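Local coordinates for transcriptional regulator, LacI family (Corynebacterium glutamicum, PDB 3H5T), which probably acts as an inositol-dependent transcriptional activator, binding a palindromic promoter motif to control genes of inositol phosphate synthesis and cell wall biogenesis, at residues Q122-A127 and I144-A149; P167-N172 and K322-K327; L279-L284 and T306-A311. All coordinates share one frame; numbering follows the deposited sequence.

Interactions 1 and 2 both lie at the seven-stranded sheet of the periplasmic-binding-protein-like fold, with centres about 22 Å apart: interaction 1 is between two helices packed on it, 117-125 and 142-150, and interaction 2 between its strand 168-171 and helix 321-336. Interaction 3 joins helix 277-289, beside the five-stranded sheet, to the short helix 307-311; its centre is about 22 Å from that of interaction 2 and 35 Å from that of interaction 1. Interaction 1 comes first along the chain. Interaction 3 falls between the two halves of interaction 2, because the chain builds the second sheet and then returns to the first, as expected for a two-subdomain LacI-type regulator.

Interaction 1: Q122-A127 and I144-A149; sequences QLVNNA and IDAIRA
Val124 projects from the last turn of helix 117-125 onto Ala146 and Ile147 of helix 142-150. These neighbouring helices belong to a Rossmann-like alpha/beta layer, in which the chain runs from the first helix through strand 132-135 to the second. The evidence for close helix packing is the approach of Val124 CA to Ile147 CA, 6.3 Å, with just 147 Å² buried in total. The small Ala146 side chain suits such a spacing.

The valine divides its two methyls between the two partners. With CG1 anti to the backbone N (chi1 176°), Val124 CG2 falls beside that nitrogen and meets Ala146 CB at 3.7 Å, while Val124 CG1 lies 3.8 Å from Ile147 CG1. The Val124 and Ile147 side chains cross at about a right angle, and it is the CG1 methylene of the isoleucine, not its terminal CD1, that touches the valine. Ile147 also touches Val132 and Ile134 of strand 132-135, which places the contact where the helix pair rests on the sheet.

All three touching side chains are buried, and the direct contact between the helices is purely apolar. Polar links lie around it: Arg150 NH1 hydrogen-bonds to the carbonyl oxygens Val124 O and Ala127 O. A water bridges the two segments, giving one hydrogen bond to Asn125 OD1 at 2.7 Å and another to Ala146 O at 2.9 Å.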
ATOM      1  N   GLN A 122      -1.806  -7.927 -24.633  1.00 27.29           N
ATOM      2  CA  GLN A 122      -3.213  -7.828 -25.016  1.00 26.91           C
ATOM      3  C   GLN A 122      -3.993  -7.194 -23.868  1.00 25.76           C
ATOM      4  O   GLN A 122      -4.934  -6.434 -24.082  1.00 25.80           O
ATOM      5  CB  GLN A 122      -3.799  -9.198 -25.321  1.00 28.81           C
ATOM      6  CG  GLN A 122      -3.349  -9.764 -26.638  1.00 34.99           C
ATOM      7  CD  GLN A 122      -4.140 -10.988 -27.038  1.00 36.89           C
ATOM      8  OE1 GLN A 122      -3.949 -11.529 -28.128  1.00 37.95           O
ATOM      9  NE2 GLN A 122      -5.038 -11.431 -26.157  1.00 36.52           N
ATOM     10  N   LEU A 123      -3.606  -7.520 -22.645  1.00 23.33           N
ATOM     11  CA  LEU A 123      -4.269  -6.945 -21.493  1.00 23.00           C
ATOM     12  C   LEU A 123      -4.014  -5.439 -21.523  1.00 23.11           C
ATOM     13  O   LEU A 123      -4.953  -4.638 -21.500  1.00 22.99           O
ATOM     14  CB  LEU A 123      -3.710  -7.544 -20.192  1.00 19.74           C
ATOM     15  CG  LEU A 123      -4.267  -6.899 -18.915  1.00 19.01           C
ATOM     16  CD1 LEU A 123      -5.791  -6.986 -18.940  1.00 17.86           C
ATOM     17  CD2 LEU A 123      -3.710  -7.591 -17.669  1.00 17.97           C
ATOM     18  N   VAL A 124      -2.735  -5.070 -21.601  1.00 23.25           N
ATOM     19  CA  VAL A 124      -2.318  -3.674 -21.606  1.00 23.28           C
ATOM     20  C   VAL A 124      -2.809  -2.839 -22.777  1.00 25.25           C
ATOM     21  O   VAL A 124      -3.214  -1.697 -22.574  1.00 25.19           O
ATOM     22  CB  VAL A 124      -0.790  -3.545 -21.535  1.00 22.79           C
ATOM     23  CG1 VAL A 124      -0.387  -2.074 -21.644  1.00 21.05           C
ATOM     24  CG2 VAL A 124      -0.289  -4.130 -20.220  1.00 20.92           C
ATOM     25  N   ASN A 125      -2.780  -3.388 -23.993  1.00 25.20           N
ATOM     26  CA  ASN A 125      -3.242  -2.622 -25.153  1.00 24.39           C
ATOM     27  C   ASN A 125      -4.759  -2.473 -25.172  1.00 24.56           C
ATOM     28  O   ASN A 125      -5.301  -1.711 -25.971  1.00 26.22           O
ATOM     29  CB  ASN A 125      -2.774  -3.258 -26.467  1.00 24.16           C
ATOM     30  CG  ASN A 125      -1.262  -3.394 -26.549  1.00 24.57           C
ATOM     31  OD1 ASN A 125      -0.520  -2.593 -25.986  1.00 23.97           O
ATOM     32  ND2 ASN A 125      -0.802  -4.403 -27.269  1.00 25.73           N
ATOM     33  N   ASN A 126      -5.454  -3.195 -24.299  1.00 23.66           N
ATOM     34  CA  ASN A 126      -6.908  -3.079 -24.251  1.00 24.62           C
ATOM     35  C   ASN A 126      -7.375  -2.308 -23.015  1.00 24.51           C
ATOM     36  O   ASN A 126      -8.542  -2.359 -22.637  1.00 23.76           O
ATOM     37  CB  ASN A 126      -7.567  -4.462 -24.310  1.00 26.71           C
ATOM     38  CG  ASN A 126      -7.397  -5.130 -25.673  1.00 30.47           C
ATOM     39  OD1 ASN A 126      -7.745  -4.557 -26.712  1.00 27.19           O
ATOM     40  ND2 ASN A 126      -6.855  -6.345 -25.672  1.00 30.62           N
ATOM     41  N   ALA A 127      -6.443  -1.596 -22.390  1.00 22.73           N
ATOM     42  CA  ALA A 127      -6.760  -0.769 -21.234  1.00 22.26           C
ATOM     43  C   ALA A 127      -7.036   0.625 -21.805  1.00 21.37           C
ATOM     44  O   ALA A 127      -6.138   1.268 -22.355  1.00 23.65           O
ATOM     45  CB  ALA A 127      -5.572  -0.729 -20.251  1.00 18.64           C
ATOM     46  N   ILE A 144       5.069  -4.799 -17.365  1.00 22.60           N
ATOM     47  CA  ILE A 144       5.890  -3.594 -17.376  1.00 22.36           C
ATOM     48  C   ILE A 144       6.369  -3.364 -18.811  1.00 23.43           C
ATOM     49  O   ILE A 144       6.255  -2.254 -19.339  1.00 23.85           O
ATOM     50  CB  ILE A 144       7.131  -3.745 -16.467  1.00 21.82           C
ATOM     51  CG1 ILE A 144       6.698  -3.878 -15.005  1.00 21.75           C
ATOM     52  CG2 ILE A 144       8.070  -2.560 -16.664  1.00 20.76           C
ATOM     53  CD1 ILE A 144       5.987  -2.668 -14.452  1.00 22.09           C
ATOM     54  N   ASP A 145       6.898  -4.419 -19.438  1.00 23.44           N
ATOM     55  CA  ASP A 145       7.392  -4.335 -20.817  1.00 22.29           C
ATOM     56  C   ASP A 145       6.251  -4.013 -21.782  1.00 22.21           C
ATOM     57  O   ASP A 145       6.433  -3.268 -22.745  1.00 21.97           O
ATOM     58  CB  ASP A 145       8.061  -5.649 -21.247  1.00 22.67           C
ATOM     59  CG  ASP A 145       9.199  -6.070 -20.320  1.00 25.45           C
ATOM     60  OD1 ASP A 145      10.088  -5.240 -20.026  1.00 25.60           O
ATOM     61  OD2 ASP A 145       9.209  -7.240 -19.886  1.00 27.98           O
ATOM     62  N   ALA A 146       5.075  -4.580 -21.525  1.00 19.88           N
ATOM     63  CA  ALA A 146       3.924  -4.327 -22.371  1.00 19.28           C
ATOM     64  C   ALA A 146       3.544  -2.848 -22.316  1.00 20.68           C
ATOM     65  O   ALA A 146       3.206  -2.252 -23.330  1.00 22.64           O
ATOM     66  CB  ALA A 146       2.751  -5.195 -21.941  1.00 17.33           C
ATOM     67  N   ILE A 147       3.607  -2.256 -21.130  1.00 22.54           N
ATOM     68  CA  ILE A 147       3.280  -0.842 -20.961  1.00 23.58           C
ATOM     69  C   ILE A 147       4.296   0.047 -21.682  1.00 23.77           C
ATOM     70  O   ILE A 147       3.935   1.081 -22.243  1.00 24.42           O
ATOM     71  CB  ILE A 147       3.243  -0.461 -19.457  1.00 22.99           C
ATOM     72  CG1 ILE A 147       2.013  -1.096 -18.806  1.00 24.08           C
ATOM     73  CG2 ILE A 147       3.235   1.045 -19.284  1.00 20.99           C
ATOM     74  CD1 ILE A 147       1.909  -0.868 -17.320  1.00 25.64           C
ATOM     75  N   ARG A 148       5.561  -0.367 -21.663  1.00 23.68           N
ATOM     76  CA  ARG A 148       6.642   0.373 -22.314  1.00 23.23           C
ATOM     77  C   ARG A 148       6.490   0.307 -23.835  1.00 24.37           C
ATOM     78  O   ARG A 148       6.714   1.296 -24.543  1.00 24.75           O
ATOM     79  CB  ARG A 148       7.991  -0.229 -21.914  1.00 22.20           C
ATOM     80  CG  ARG A 148       9.204   0.515 -22.437  1.00 21.90           C
ATOM     81  CD  ARG A 148      10.481  -0.254 -22.150  1.00 22.36           C
ATOM     82  NE  ARG A 148      10.636  -0.560 -20.730  1.00 23.65           N
ATOM     83  CZ  ARG A 148      10.867   0.356 -19.800  1.00 25.16           C
ATOM     84  NH1 ARG A 148      10.977   1.630 -20.140  1.00 25.99           N
ATOM     85  NH2 ARG A 148      10.970   0.001 -18.529  1.00 27.05           N
ATOM     86  N   ALA A 149       6.106  -0.868 -24.330  1.00 23.68           N
ATOM     87  CA  ALA A 149       5.925  -1.086 -25.759  1.00 22.90           C
ATOM     88  C   ALA A 149       4.759  -0.273 -26.296  1.00 24.20           C
ATOM     89  O   ALA A 149       4.719   0.040 -27.479  1.00 24.67           O
ATOM     90  CB  ALA A 149       5.699  -2.564 -26.037  1.00 22.17           C
TER
HETATM   91  O   HOH W   1       1.822  -3.775 -25.315  1.00 32.51           O

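Interaction 2: P167-N172 and K322-K327; sequences PFIAPN and KLKGFK
Ile169, on strand 168-171, points its side chain at helix 321-336 and meets Lys324 and Lys327, one helical turn apart. The nearest backbone approach is Ile169 CA to Lys324 CA, 6.9 Å, and the two segments together bury 184 Å². A helix packed across a face of a mostly parallel sheet, here the seven-stranded one, is characteristic of the alpha/beta subdomains of the periplasmic-binding-protein fold.

Apolar contact comes first. Ile169 reaches the two lysines with different branches: its CG2 lies 4.0 Å from Lys324 CG, and its CD1 lies 3.6 Å from Lys327 CB. The extended far arm of the isoleucine (chi2 -180°) carries CD1 to the helix surface beside the Lys327 backbone. Lys324 lies slantwise to Ile169 and touches it with CG, part of a stem kept extended by anti chi1 and chi2. Leu347 of the adjacent strand 344-352 touches all three residues, and Ala328 and Thr331 of the helix also border Ile169.

Electrostatic links lie at the far end of Lys324. Its chain is straight through CD and then bends at chi3 (64°), and the ammonium group forms a salt bridge to Asp158 OD1, which probably balances its charge, with Asn321 OD1 as a second, hydrogen-bonded acceptor. Lys327 behaves differently, for its CB faces the strand while its amine end leads away.

Backbone bonding sets the position of the isoleucine. Ile169 is backbone-bonded to Ile156 of strand 154-157 and to Asp158 just after it; Phe168 is bonded to Val345 of strand 344-352 and to Pro343 just before it. The chemistry implies a division of labour within Lys324: its methylenes pack against the sheet, and its ammonium group ties the helix to Asp158.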
ATOM      1  N   PRO A 167       8.799   7.209 -13.375  1.00 19.26           N
ATOM      2  CA  PRO A 167       8.963   7.772 -12.030  1.00 20.44           C
ATOM      3  C   PRO A 167       8.626   6.750 -10.950  1.00 20.83           C
ATOM      4  O   PRO A 167       7.681   5.978 -11.095  1.00 22.45           O
ATOM      5  CB  PRO A 167       8.015   8.960 -12.053  1.00 19.55           C
ATOM      6  CG  PRO A 167       8.268   9.500 -13.414  1.00 17.61           C
ATOM      7  CD  PRO A 167       8.247   8.229 -14.283  1.00 21.59           C
ATOM      8  N   PHE A 168       9.399   6.765  -9.869  1.00 20.02           N
ATOM      9  CA  PHE A 168       9.262   5.802  -8.781  1.00 21.52           C
ATOM     10  C   PHE A 168       8.992   6.444  -7.411  1.00 21.59           C
ATOM     11  O   PHE A 168       9.686   7.376  -7.000  1.00 23.62           O
ATOM     12  CB  PHE A 168      10.556   4.962  -8.758  1.00 23.34           C
ATOM     13  CG  PHE A 168      10.619   3.911  -7.670  1.00 23.69           C
ATOM     14  CD1 PHE A 168       9.844   2.760  -7.738  1.00 25.32           C
ATOM     15  CD2 PHE A 168      11.505   4.052  -6.609  1.00 23.86           C
ATOM     16  CE1 PHE A 168       9.953   1.767  -6.763  1.00 26.44           C
ATOM     17  CE2 PHE A 168      11.626   3.066  -5.631  1.00 24.49           C
ATOM     18  CZ  PHE A 168      10.849   1.922  -5.709  1.00 26.23           C
ATOM     19  N   ILE A 169       7.982   5.933  -6.710  1.00 20.50           N
ATOM     20  CA  ILE A 169       7.612   6.430  -5.383  1.00 20.02           C
ATOM     21  C   ILE A 169       7.585   5.270  -4.387  1.00 20.17           C
ATOM     22  O   ILE A 169       6.809   4.330  -4.549  1.00 19.90           O
ATOM     23  CB  ILE A 169       6.203   7.056  -5.377  1.00 21.28           C
ATOM     24  CG1 ILE A 169       6.108   8.145  -6.441  1.00 22.04           C
ATOM     25  CG2 ILE A 169       5.883   7.614  -3.986  1.00 17.96           C
ATOM     26  CD1 ILE A 169       4.743   8.815  -6.490  1.00 21.66           C
ATOM     27  N   ALA A 170       8.418   5.335  -3.356  1.00 20.23           N
ATOM     28  CA  ALA A 170       8.453   4.277  -2.354  1.00 22.16           C
ATOM     29  C   ALA A 170       9.368   4.600  -1.183  1.00 23.89           C
ATOM     30  O   ALA A 170      10.232   5.479  -1.267  1.00 26.55           O
ATOM     31  CB  ALA A 170       8.900   2.967  -2.996  1.00 23.64           C
ATOM     32  N   PRO A 171       9.168   3.911  -0.056  1.00 23.68           N
ATOM     33  CA  PRO A 171      10.020   4.157   1.109  1.00 24.33           C
ATOM     34  C   PRO A 171      11.237   3.248   0.935  1.00 25.75           C
ATOM     35  O   PRO A 171      11.218   2.365   0.081  1.00 26.19           O
ATOM     36  CB  PRO A 171       9.140   3.708   2.260  1.00 25.17           C
ATOM     37  CG  PRO A 171       8.425   2.523   1.656  1.00 20.91           C
ATOM     38  CD  PRO A 171       8.011   3.076   0.311  1.00 21.45           C
ATOM     39  N   ASN A 172      12.295   3.467   1.710  1.00 26.17           N
ATOM     40  CA  ASN A 172      13.464   2.602   1.620  1.00 26.71           C
ATOM     41  C   ASN A 172      13.110   1.437   2.536  1.00 27.20           C
ATOM     42  O   ASN A 172      13.114   1.569   3.761  1.00 25.74           O
ATOM     43  CB  ASN A 172      14.723   3.326   2.115  1.00 28.54           C
ATOM     44  CG  ASN A 172      15.970   2.436   2.088  1.00 29.65           C
ATOM     45  OD1 ASN A 172      17.096   2.931   2.135  1.00 29.61           O
ATOM     46  ND2 ASN A 172      15.768   1.125   2.026  1.00 30.26           N
ATOM     47  N   LYS A 322      -1.702   6.427   1.909  1.00 19.69           N
ATOM     48  CA  LYS A 322      -2.613   7.299   1.185  1.00 20.07           C
ATOM     49  C   LYS A 322      -1.799   8.373   0.464  1.00 19.17           C
ATOM     50  O   LYS A 322      -2.100   8.737  -0.671  1.00 18.42           O
ATOM     51  CB  LYS A 322      -3.633   7.941   2.132  1.00 18.30           C
ATOM     52  CG  LYS A 322      -4.671   8.809   1.433  1.00 19.36           C
ATOM     53  CD  LYS A 322      -5.817   9.103   2.373  1.00 22.12           C
ATOM     54  CE  LYS A 322      -7.055   9.607   1.647  1.00 22.73           C
ATOM     55  NZ  LYS A 322      -7.018  11.055   1.309  1.00 29.36           N
ATOM     56  N   LEU A 323      -0.754   8.861   1.124  1.00 19.52           N
ATOM     57  CA  LEU A 323       0.094   9.895   0.540  1.00 21.11           C
ATOM     58  C   LEU A 323       0.838   9.308  -0.659  1.00 21.34           C
ATOM     59  O   LEU A 323       1.021   9.985  -1.682  1.00 20.63           O
ATOM     60  CB  LEU A 323       1.101  10.420   1.577  1.00 18.14           C
ATOM     61  CG  LEU A 323       2.012  11.567   1.121  1.00 19.53           C
ATOM     62  CD1 LEU A 323       1.179  12.809   0.896  1.00 16.63           C
ATOM     63  CD2 LEU A 323       3.099  11.840   2.171  1.00 19.71           C
ATOM     64  N   LYS A 324       1.253   8.048  -0.528  1.00 20.62           N
ATOM     65  CA  LYS A 324       1.978   7.363  -1.595  1.00 21.97           C
ATOM     66  C   LYS A 324       1.103   7.282  -2.837  1.00 22.69           C
ATOM     67  O   LYS A 324       1.580   7.424  -3.960  1.00 23.18           O
ATOM     68  CB  LYS A 324       2.377   5.958  -1.155  1.00 21.38           C
ATOM     69  CG  LYS A 324       3.193   5.216  -2.191  1.00 24.06           C
ATOM     70  CD  LYS A 324       3.558   3.828  -1.719  1.00 25.25           C
ATOM     71  CE  LYS A 324       2.318   2.973  -1.520  1.00 27.72           C
ATOM     72  NZ  LYS A 324       2.650   1.645  -0.912  1.00 32.39           N
ATOM     73  N   GLY A 325      -0.187   7.061  -2.618  1.00 23.53           N
ATOM     74  CA  GLY A 325      -1.121   6.981  -3.723  1.00 22.71           C
ATOM     75  C   GLY A 325      -1.407   8.345  -4.308  1.00 22.54           C
ATOM     76  O   GLY A 325      -1.536   8.485  -5.527  1.00 22.06           O
ATOM     77  N   PHE A 326      -1.513   9.355  -3.445  1.00 21.61           N
ATOM     78  CA  PHE A 326      -1.770  10.711  -3.917  1.00 21.93           C
ATOM     79  C   PHE A 326      -0.607  11.187  -4.776  1.00 21.73           C
ATOM     80  O   PHE A 326      -0.816  11.737  -5.859  1.00 23.32           O
ATOM     81  CB  PHE A 326      -1.960  11.686  -2.750  1.00 23.53           C
ATOM     82  CG  PHE A 326      -2.316  13.084  -3.187  1.00 22.72           C
ATOM     83  CD1 PHE A 326      -3.599  13.383  -3.642  1.00 24.92           C
ATOM     84  CD2 PHE A 326      -1.364  14.095  -3.175  1.00 23.52           C
ATOM     85  CE1 PHE A 326      -3.927  14.678  -4.078  1.00 23.60           C
ATOM     86  CE2 PHE A 326      -1.680  15.388  -3.609  1.00 23.19           C
ATOM     87  CZ  PHE A 326      -2.966  15.676  -4.061  1.00 22.54           C
ATOM     88  N   LYS A 327       0.617  10.984  -4.301  1.00 20.33           N
ATOM     89  CA  LYS A 327       1.786  11.403  -5.074  1.00 20.53           C
ATOM     90  C   LYS A 327       1.846  10.613  -6.381  1.00 20.61           C
ATOM     91  O   LYS A 327       2.253  11.143  -7.419  1.00 17.85           O
ATOM     92  CB  LYS A 327       3.091  11.167  -4.294  1.00 21.45           C
ATOM     93  CG  LYS A 327       3.243  11.972  -3.024  1.00 21.61           C
ATOM     94  CD  LYS A 327       4.627  11.793  -2.442  1.00 22.83           C
ATOM     95  CE  LYS A 327       4.888  12.829  -1.358  1.00 25.49           C
ATOM     96  NZ  LYS A 327       4.645  14.224  -1.848  1.00 21.01           N
TER

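Interaction 3: L279-L284 and T306-A311; sequences LAFGVL and THMALA
Phe281 CG is anti to its own carbonyl carbon (chi1 -80°), which sends the ring from helix 277-289 toward helix 307-311; there the Met308 chain, extended at chi2, bends at chi3 (77°) and brings its terminal methyl back over the ring. Met308 CE sits 4.0 Å from the ring centroid and 25° off the normal, a CH-pi contact displaced toward the rim, where Phe281 CE1 and CD1 are nearest. Met308 SD is above the same ring but more distant, 5.3 Å from the centroid, making a Met-aromatic contact.

The ring's edge is used as well. Phe281 CZ comes within 3.6 Å of Ala309 CA, which lies in the ring plane, and within 3.5 Å of Met308 O.

Thr306 N-caps the short helix through a weak bond from Ala309 N to its OG1, and its own N is hydrogen-bonded to Asp277 OD2. Helix 307-311 follows strand 299-302, and the contact packs it against helix 277-289, the connection of a beta-alpha-beta crossover between parallel strands 271-274 and 299-302, typical of the Rossmann-like subdomains of the periplasmic-binding-protein fold.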
ATOM      1  N   LEU A 279       0.104 -10.254   7.522  1.00 23.66           N
ATOM      2  CA  LEU A 279       0.738 -11.464   8.033  1.00 23.56           C
ATOM      3  C   LEU A 279       0.718 -11.501   9.556  1.00 24.74           C
ATOM      4  O   LEU A 279       0.535 -12.563  10.157  1.00 24.98           O
ATOM      5  CB  LEU A 279       2.181 -11.565   7.534  1.00 18.96           C
ATOM      6  CG  LEU A 279       2.403 -11.964   6.077  1.00 19.54           C
ATOM      7  CD1 LEU A 279       3.875 -11.830   5.756  1.00 18.03           C
ATOM      8  CD2 LEU A 279       1.942 -13.395   5.838  1.00 18.20           C
ATOM      9  N   ALA A 280       0.920 -10.342  10.176  1.00 24.16           N
ATOM     10  CA  ALA A 280       0.901 -10.265  11.630  1.00 25.96           C
ATOM     11  C   ALA A 280      -0.489 -10.654  12.134  1.00 25.29           C
ATOM     12  O   ALA A 280      -0.612 -11.330  13.143  1.00 26.67           O
ATOM     13  CB  ALA A 280       1.262  -8.846  12.099  1.00 25.26           C
ATOM     14  N   PHE A 281      -1.536 -10.237  11.428  1.00 25.35           N
ATOM     15  CA  PHE A 281      -2.890 -10.577  11.849  1.00 27.32           C
ATOM     16  C   PHE A 281      -3.202 -12.053  11.671  1.00 28.15           C
ATOM     17  O   PHE A 281      -4.053 -12.599  12.374  1.00 29.87           O
ATOM     18  CB  PHE A 281      -3.916  -9.710  11.114  1.00 25.40           C
ATOM     19  CG  PHE A 281      -4.061  -8.346  11.708  1.00 24.80           C
ATOM     20  CD1 PHE A 281      -4.849  -8.150  12.829  1.00 25.02           C
ATOM     21  CD2 PHE A 281      -3.325  -7.276  11.212  1.00 25.74           C
ATOM     22  CE1 PHE A 281      -4.899  -6.909  13.458  1.00 27.11           C
ATOM     23  CE2 PHE A 281      -3.367  -6.031  11.829  1.00 26.32           C
ATOM     24  CZ  PHE A 281      -4.153  -5.847  12.957  1.00 27.18           C
ATOM     25  N   GLY A 282      -2.512 -12.694  10.733  1.00 27.40           N
ATOM     26  CA  GLY A 282      -2.708 -14.111  10.519  1.00 26.63           C
ATOM     27  C   GLY A 282      -2.054 -14.840  11.679  1.00 26.98           C
ATOM     28  O   GLY A 282      -2.461 -15.936  12.043  1.00 27.59           O
ATOM     29  N   VAL A 283      -1.036 -14.211  12.258  1.00 27.11           N
ATOM     30  CA  VAL A 283      -0.311 -14.765  13.392  1.00 28.22           C
ATOM     31  C   VAL A 283      -1.133 -14.591  14.666  1.00 31.36           C
ATOM     32  O   VAL A 283      -1.050 -15.413  15.584  1.00 31.55           O
ATOM     33  CB  VAL A 283       1.047 -14.058  13.608  1.00 25.37           C
ATOM     34  CG1 VAL A 283       1.690 -14.559  14.880  1.00 24.30           C
ATOM     35  CG2 VAL A 283       1.964 -14.302  12.426  1.00 24.53           C
ATOM     36  N   LEU A 284      -1.917 -13.515  14.724  1.00 32.82           N
ATOM     37  CA  LEU A 284      -2.756 -13.244  15.892  1.00 33.55           C
ATOM     38  C   LEU A 284      -3.991 -14.133  15.844  1.00 33.81           C
ATOM     39  O   LEU A 284      -4.417 -14.678  16.865  1.00 34.13           O
ATOM     40  CB  LEU A 284      -3.159 -11.767  15.931  1.00 32.59           C
ATOM     41  CG  LEU A 284      -1.999 -10.789  16.162  1.00 33.57           C
ATOM     42  CD1 LEU A 284      -2.450  -9.346  15.934  1.00 33.88           C
ATOM     43  CD2 LEU A 284      -1.470 -10.977  17.567  1.00 31.74           C
ATOM     44  N   THR A 306      -1.734  -0.121   9.052  1.00 30.13           N
ATOM     45  CA  THR A 306      -3.138  -0.017   8.673  1.00 30.39           C
ATOM     46  C   THR A 306      -3.960   0.339   9.902  1.00 31.28           C
ATOM     47  O   THR A 306      -3.515   0.151  11.034  1.00 31.61           O
ATOM     48  CB  THR A 306      -3.684  -1.351   8.062  1.00 31.53           C
ATOM     49  OG1 THR A 306      -3.671  -2.393   9.050  1.00 30.33           O
ATOM     50  CG2 THR A 306      -2.829  -1.783   6.868  1.00 32.18           C
ATOM     51  N   HIS A 307      -5.161   0.855   9.666  1.00 32.63           N
ATOM     52  CA  HIS A 307      -6.077   1.253  10.729  1.00 32.89           C
ATOM     53  C   HIS A 307      -6.277   0.143  11.762  1.00 33.19           C
ATOM     54  O   HIS A 307      -6.303   0.401  12.966  1.00 34.20           O
ATOM     55  CB  HIS A 307      -7.415   1.664  10.104  1.00 34.82           C
ATOM     56  CG  HIS A 307      -8.424   2.154  11.093  1.00 36.79           C
ATOM     57  ND1 HIS A 307      -9.144   1.305  11.908  1.00 37.86           N
ATOM     58  CD2 HIS A 307      -8.825   3.408  11.410  1.00 36.68           C
ATOM     59  CE1 HIS A 307      -9.943   2.015  12.683  1.00 36.46           C
ATOM     60  NE2 HIS A 307      -9.769   3.294  12.400  1.00 36.63           N
ATOM     61  N   MET A 308      -6.413  -1.093  11.295  1.00 32.40           N
ATOM     62  CA  MET A 308      -6.591  -2.231  12.195  1.00 32.31           C
ATOM     63  C   MET A 308      -5.320  -2.476  13.010  1.00 31.56           C
ATOM     64  O   MET A 308      -5.391  -2.825  14.187  1.00 33.27           O
ATOM     65  CB  MET A 308      -6.933  -3.498  11.400  1.00 34.45           C
ATOM     66  CG  MET A 308      -8.381  -3.956  11.492  1.00 37.89           C
ATOM     67  SD  MET A 308      -8.728  -5.382  10.414  1.00 45.98           S
ATOM     68  CE  MET A 308      -7.976  -6.743  11.372  1.00 41.28           C
ATOM     69  N   ALA A 309      -4.155  -2.306  12.392  1.00 29.48           N
ATOM     70  CA  ALA A 309      -2.903  -2.523  13.112  1.00 29.67           C
ATOM     71  C   ALA A 309      -2.829  -1.578  14.304  1.00 29.61           C
ATOM     72  O   ALA A 309      -2.538  -1.994  15.420  1.00 30.02           O
ATOM     73  CB  ALA A 309      -1.708  -2.300  12.188  1.00 27.56           C
ATOM     74  N   LEU A 310      -3.109  -0.303  14.059  1.00 29.80           N
ATOM     75  CA  LEU A 310      -3.069   0.708  15.104  1.00 30.78           C
ATOM     76  C   LEU A 310      -4.123   0.532  16.206  1.00 30.21           C
ATOM     77  O   LEU A 310      -3.884   0.898  17.350  1.00 29.53           O
ATOM     78  CB  LEU A 310      -3.169   2.101  14.466  1.00 31.44           C
ATOM     79  CG  LEU A 310      -1.831   2.668  13.973  1.00 32.59           C
ATOM     80  CD1 LEU A 310      -1.105   1.662  13.100  1.00 31.98           C
ATOM     81  CD2 LEU A 310      -2.076   3.959  13.211  1.00 34.41           C
ATOM     82  N   ALA A 311      -5.277  -0.031  15.868  1.00 30.60           N
ATOM     83  CA  ALA A 311      -6.333  -0.263  16.852  1.00 32.09           C
ATOM     84  C   ALA A 311      -5.913  -1.352  17.841  1.00 34.46           C
ATOM     85  O   ALA A 311      -6.267  -1.304  19.022  1.00 35.72           O
ATOM     86  CB  ALA A 311      -7.617  -0.676  16.152  1.00 30.71           C
TER